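Local structure of adenylate cyclase-like protein (Chlamydia trachomatis, 3GQS) at residues H20-S23 / G24-Y27; S44-R47 / Q48-K51. The protein is of unknown function, but this piece of it is an FHA domain, a fold that in relatives recognises phosphothreonine peptides. All blocks are in the same frame, centred on the assembly; numbering follows the deposited sequence.

Contact 1: H20-S23 / G24-Y27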
loop_
_atom_site.group_PDB
_atom_site.type_symbol
_atom_site.label_atom_id
_atom_site.label_comp_id
_atom_site.label_asym_id
_atom_site.label_seq_id
_atom_site.Cartn_x
_atom_site.Cartn_y
_atom_site.Cartn_z
ATOM N N HIS A 20 0.274 -3.201 11.206
ATOM C CA HIS A 20 -0.171 -1.926 11.796
ATOM C C HIS A 20 0.668 -0.822 11.205
ATOM O O HIS A 20 1.865 -0.888 11.226
ATOM C CB HIS A 20 -0.000 -1.970 13.298
ATOM C CG HIS A 20 -0.312 -0.698 14.004
ATOM N ND1 HIS A 20 0.323 -0.341 15.177
ATOM C CD2 HIS A 20 -1.222 0.275 13.760
ATOM C CE1 HIS A 20 -0.167 0.808 15.613
ATOM N NE2 HIS A 20 -1.111 1.202 14.779
ATOM N N LEU A 21 0.004 0.127 10.593
ATOM C CA LEU A 21 0.659 1.259 9.958
ATOM C C LEU A 21 0.459 2.457 10.920
ATOM O O LEU A 21 -0.664 2.904 11.180
ATOM C CB LEU A 21 0.056 1.541 8.573
ATOM C CG LEU A 21 0.175 0.430 7.505
ATOM C CD1 LEU A 21 -0.415 0.907 6.183
ATOM C CD2 LEU A 21 1.572 -0.036 7.318
ATOM N N ASP A 22 1.561 2.933 11.445
ATOM C CA ASP A 22 1.560 3.927 12.598
ATOM C C ASP A 22 1.198 5.299 12.108
ATOM O O ASP A 22 1.539 5.674 10.976
ATOM C CB ASP A 22 2.932 3.973 13.268
ATOM C CG ASP A 22 3.227 2.745 14.134
ATOM O OD1 ASP A 22 2.278 2.152 14.665
ATOM O OD2 ASP A 22 4.412 2.368 14.343
ATOM N N SER A 23 0.540 6.086 12.952
ATOM C CA SER A 23 0.178 7.445 12.561
ATOM C C SER A 23 1.457 8.301 12.509
ATOM O O SER A 23 2.356 8.200 13.374
ATOM C CB SER A 23 -0.896 8.041 13.489
ATOM O OG SER A 23 -0.294 8.600 14.613
ATOM N N GLY A 24 1.556 9.137 11.483
ATOM C CA GLY A 24 2.796 9.934 11.267
ATOM C C GLY A 24 3.941 9.151 10.610
ATOM O O GLY A 24 5.077 9.614 10.545
ATOM N N LYS A 25 3.668 7.947 10.110
ATOM C CA LYS A 25 4.754 7.183 9.465
ATOM C C LYS A 25 4.466 6.914 8.028
ATOM O O LYS A 25 3.328 6.962 7.589
ATOM C CB LYS A 25 5.076 5.908 10.242
ATOM C CG LYS A 25 5.450 6.241 11.709
ATOM C CD LYS A 25 6.652 5.485 12.222
ATOM C CE LYS A 25 7.097 6.005 13.603
ATOM N NZ LYS A 25 6.313 5.322 14.719
ATOM N N THR A 26 5.536 6.616 7.313
ATOM C CA THR A 26 5.538 6.346 5.879
ATOM C C THR A 26 6.064 4.929 5.668
ATOM O O THR A 26 7.047 4.552 6.273
ATOM C CB THR A 26 6.496 7.297 5.166
ATOM O OG1 THR A 26 6.114 8.670 5.447
ATOM C CG2 THR A 26 6.549 7.042 3.655
ATOM N N TYR A 27 5.427 4.168 4.773
ATOM C CA TYR A 27 5.821 2.778 4.537
ATOM C C TYR A 27 5.935 2.511 3.038
ATOM O O TYR A 27 5.088 2.832 2.273
ATOM C CB TYR A 27 4.781 1.805 5.127
ATOM C CG TYR A 27 4.635 1.865 6.636
ATOM C CD1 TYR A 27 5.182 0.899 7.452
ATOM C CD2 TYR A 27 3.875 2.850 7.221
ATOM C CE1 TYR A 27 5.012 0.954 8.820
ATOM C CE2 TYR A 27 3.735 2.919 8.590
ATOM C CZ TYR A 27 4.310 1.998 9.379
ATOM O OH TYR A 27 4.133 2.109 10.762
HETATM O O HOH W 1 5.311 0.263 12.002
#
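The phenol of Y27 reaches back across a tight turn to the backbone of D22, whose N-H donates to Y27 OH over 2.8 Å in a nearly straight bond (168°). A water lies at the ring edge, in the ring plane, beside the same oxygen, and donates to D22 OD2, so the hydroxyl holds the D22 peptide N-H directly and reaches the D22 carboxylate through the water. L21 covers one face of the ring: its CD2 stands almost on the ring normal, 3.5 Å from the Y27 centroid, in a CH-pi contact. The turn itself, from D22 to K25, is type II, closed by K25 N donating to D22 O at 3.2 Å from above the carbonyl plane. G24, with a positive phi of 79°, takes the turn position that suits glycine. Beyond it the K25 chain, bent at chi2 and chi4, runs beside D22, and NZ comes within 3.5 Å of D22 OD2 as a rather long salt bridge; that carboxylate oxygen thus meets both ammonium and water. The turn carries the chain from strand 18-21, where L21 pairs with F5 of strand 4-9, into strand 26-30, where Y27 pairs with I52, and L21 packs on I52 and I54 of strand 50-54.

Contact 2: S44-R47 / Q48-K51; sequences SISR and QHAK. With PO4 (phosphate ion), chain C.
Residues 46-49 (S46-R47-Q48-H49) form the SxxH signature of FHA domains, in the loop that in relatives helps bind phosphothreonine, and here it holds a phosphate ion, probably from the crystallisation liquor. S46 OG donates to phosphate O2 over 2.6 Å. R47 grips another oxygen twice: its backbone N reaches O4 of the phosphate at 3.0 Å in a nearly straight bond (167°), and NH1 reaches the same O4 at 2.9 Å along a more bent path. The R47 chain runs extended from CG to NE past the phosphate, and a turn at the end (chi4 82°) swings NH1 back to it, with the anion at the guanidinium edge, near its plane. Such a grip is consistent with the site's use for a phosphorylated residue. Behind this first shell stands H49. Its CG lies anti to the backbone N (chi1 -168°), which brings the ring back under the loop, where ND1 accepts from S46 N at 3.2 Å, the donor close to the ring plane. NE2 is bonded to G70 O, so both ring nitrogens are used and the imidazole's rotation is fixed. I45 CG2 packs 3.8 Å from H49 ND1, the two side chains crossing at about a right angle. S46 OG also accepts from K68 N, and S44 O from N69 ND2, tying in a second loop. H49 and A50 both face V29 in a classic beta bulge, where the loop after strand 38-39 enters strand 50-54 beside strand 26-30.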
loop_
_atom_site.group_PDB
_atom_site.type_symbol
_atom_site.label_atom_id
_atom_site.label_comp_id
_atom_site.label_asym_id
_atom_site.label_seq_id
_atom_site.Cartn_x
_atom_site.Cartn_y
_atom_site.Cartn_z
ATOM N N SER A 44 5.553 -9.104 -10.167
ATOM C CA SER A 44 4.885 -7.958 -10.829
ATOM C C SER A 44 4.875 -6.691 -9.945
ATOM O O SER A 44 4.259 -5.669 -10.282
ATOM C CB SER A 44 3.453 -8.336 -11.218
ATOM O OG SER A 44 2.682 -8.526 -10.036
ATOM N N ILE A 45 5.531 -6.816 -8.794
ATOM C CA ILE A 45 5.733 -5.708 -7.847
ATOM C C ILE A 45 7.188 -5.125 -7.979
ATOM O O ILE A 45 8.220 -5.801 -7.831
ATOM C CB ILE A 45 5.365 -6.141 -6.393
ATOM C CG1 ILE A 45 3.877 -6.577 -6.333
ATOM C CG2 ILE A 45 5.530 -4.999 -5.379
ATOM C CD1 ILE A 45 3.436 -7.240 -4.990
ATOM N N SER A 46 7.244 -3.840 -8.251
ATOM C CA SER A 46 8.509 -3.119 -8.304
ATOM C C SER A 46 9.307 -3.251 -6.991
ATOM O O SER A 46 8.746 -3.509 -5.920
ATOM C CB SER A 46 8.254 -1.672 -8.693
ATOM O OG SER A 46 7.939 -1.635 -10.075
ATOM N N ARG A 47 10.619 -3.121 -7.102
ATOM C CA ARG A 47 11.515 -3.238 -5.952
ATOM C C ARG A 47 11.003 -2.315 -4.828
ATOM O O ARG A 47 10.871 -2.698 -3.675
ATOM C CB ARG A 47 12.924 -2.866 -6.334
ATOM C CG ARG A 47 13.589 -3.873 -7.232
ATOM C CD ARG A 47 14.892 -3.370 -7.851
ATOM N NE ARG A 47 15.424 -4.323 -8.822
ATOM C CZ ARG A 47 15.043 -4.440 -10.103
ATOM N NH1 ARG A 47 14.127 -3.657 -10.640
ATOM N NH2 ARG A 47 15.642 -5.310 -10.887
ATOM N N GLN A 48 10.655 -1.121 -5.239
ATOM C CA GLN A 48 9.839 -0.218 -4.424
ATOM C C GLN A 48 8.758 0.381 -5.288
ATOM O O GLN A 48 8.993 0.999 -6.289
ATOM C CB GLN A 48 10.707 0.864 -3.727
ATOM C CG GLN A 48 11.406 1.865 -4.677
ATOM C CD GLN A 48 12.356 2.782 -3.904
ATOM O OE1 GLN A 48 11.978 3.362 -2.863
ATOM N NE2 GLN A 48 13.586 2.902 -4.385
ATOM N N HIS A 49 7.531 0.172 -4.871
ATOM C CA HIS A 49 6.428 0.317 -5.760
ATOM C C HIS A 49 5.508 1.496 -5.410
ATOM O O HIS A 49 5.094 2.272 -6.270
ATOM C CB HIS A 49 5.637 -0.990 -5.701
ATOM C CG HIS A 49 4.605 -1.111 -6.783
ATOM N ND1 HIS A 49 4.648 -2.098 -7.742
ATOM C CD2 HIS A 49 3.507 -0.365 -7.046
ATOM C CE1 HIS A 49 3.635 -1.920 -8.576
ATOM N NE2 HIS A 49 2.919 -0.880 -8.169
ATOM N N ALA A 50 5.151 1.551 -4.136
ATOM C CA ALA A 50 4.126 2.446 -3.619
ATOM C C ALA A 50 4.583 2.869 -2.241
ATOM O O ALA A 50 5.253 2.132 -1.558
ATOM C CB ALA A 50 2.743 1.748 -3.508
ATOM N N LYS A 51 4.155 4.059 -1.846
ATOM C CA LYS A 51 4.453 4.576 -0.536
ATOM C C LYS A 51 3.179 4.972 0.139
ATOM O O LYS A 51 2.332 5.552 -0.481
ATOM C CB LYS A 51 5.372 5.784 -0.636
ATOM C CG LYS A 51 6.038 6.029 0.668
ATOM C CD LYS A 51 7.552 6.374 0.559
ATOM C CE LYS A 51 7.812 7.641 -0.072
ATOM N NZ LYS A 51 9.320 7.779 -0.323
HETATM P P PO4 C . 11.305 -1.656 -10.857
HETATM O O1 PO4 C . 10.740 -0.268 -10.870
HETATM O O2 PO4 C . 10.087 -2.536 -11.255
HETATM O O3 PO4 C . 12.447 -1.801 -11.847
HETATM O O4 PO4 C . 11.909 -2.177 -9.589
#

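Overall arrangement
Contact 1 closes before contact 2 opens, and their centres lie about 17 Å apart within the one FHA domain. Both feed the same mixed sheet: residues 20-27 lead into strand 26-30, residues 44-51 into strand 50-54, and these strands are antiparallel neighbours. There the two contacts touch where Y27 O lies 3.7 Å from K51 CG. Contact 1 also joins this sheet to the antiparallel one, through strand 18-21, as expected of a beta sandwich. The pair illustrates a familiar division in the FHA fold: strands build a common scaffold, while a loop at one end, here contact 2, holds the anion, and contact 1 is a turn between the sheets away from it.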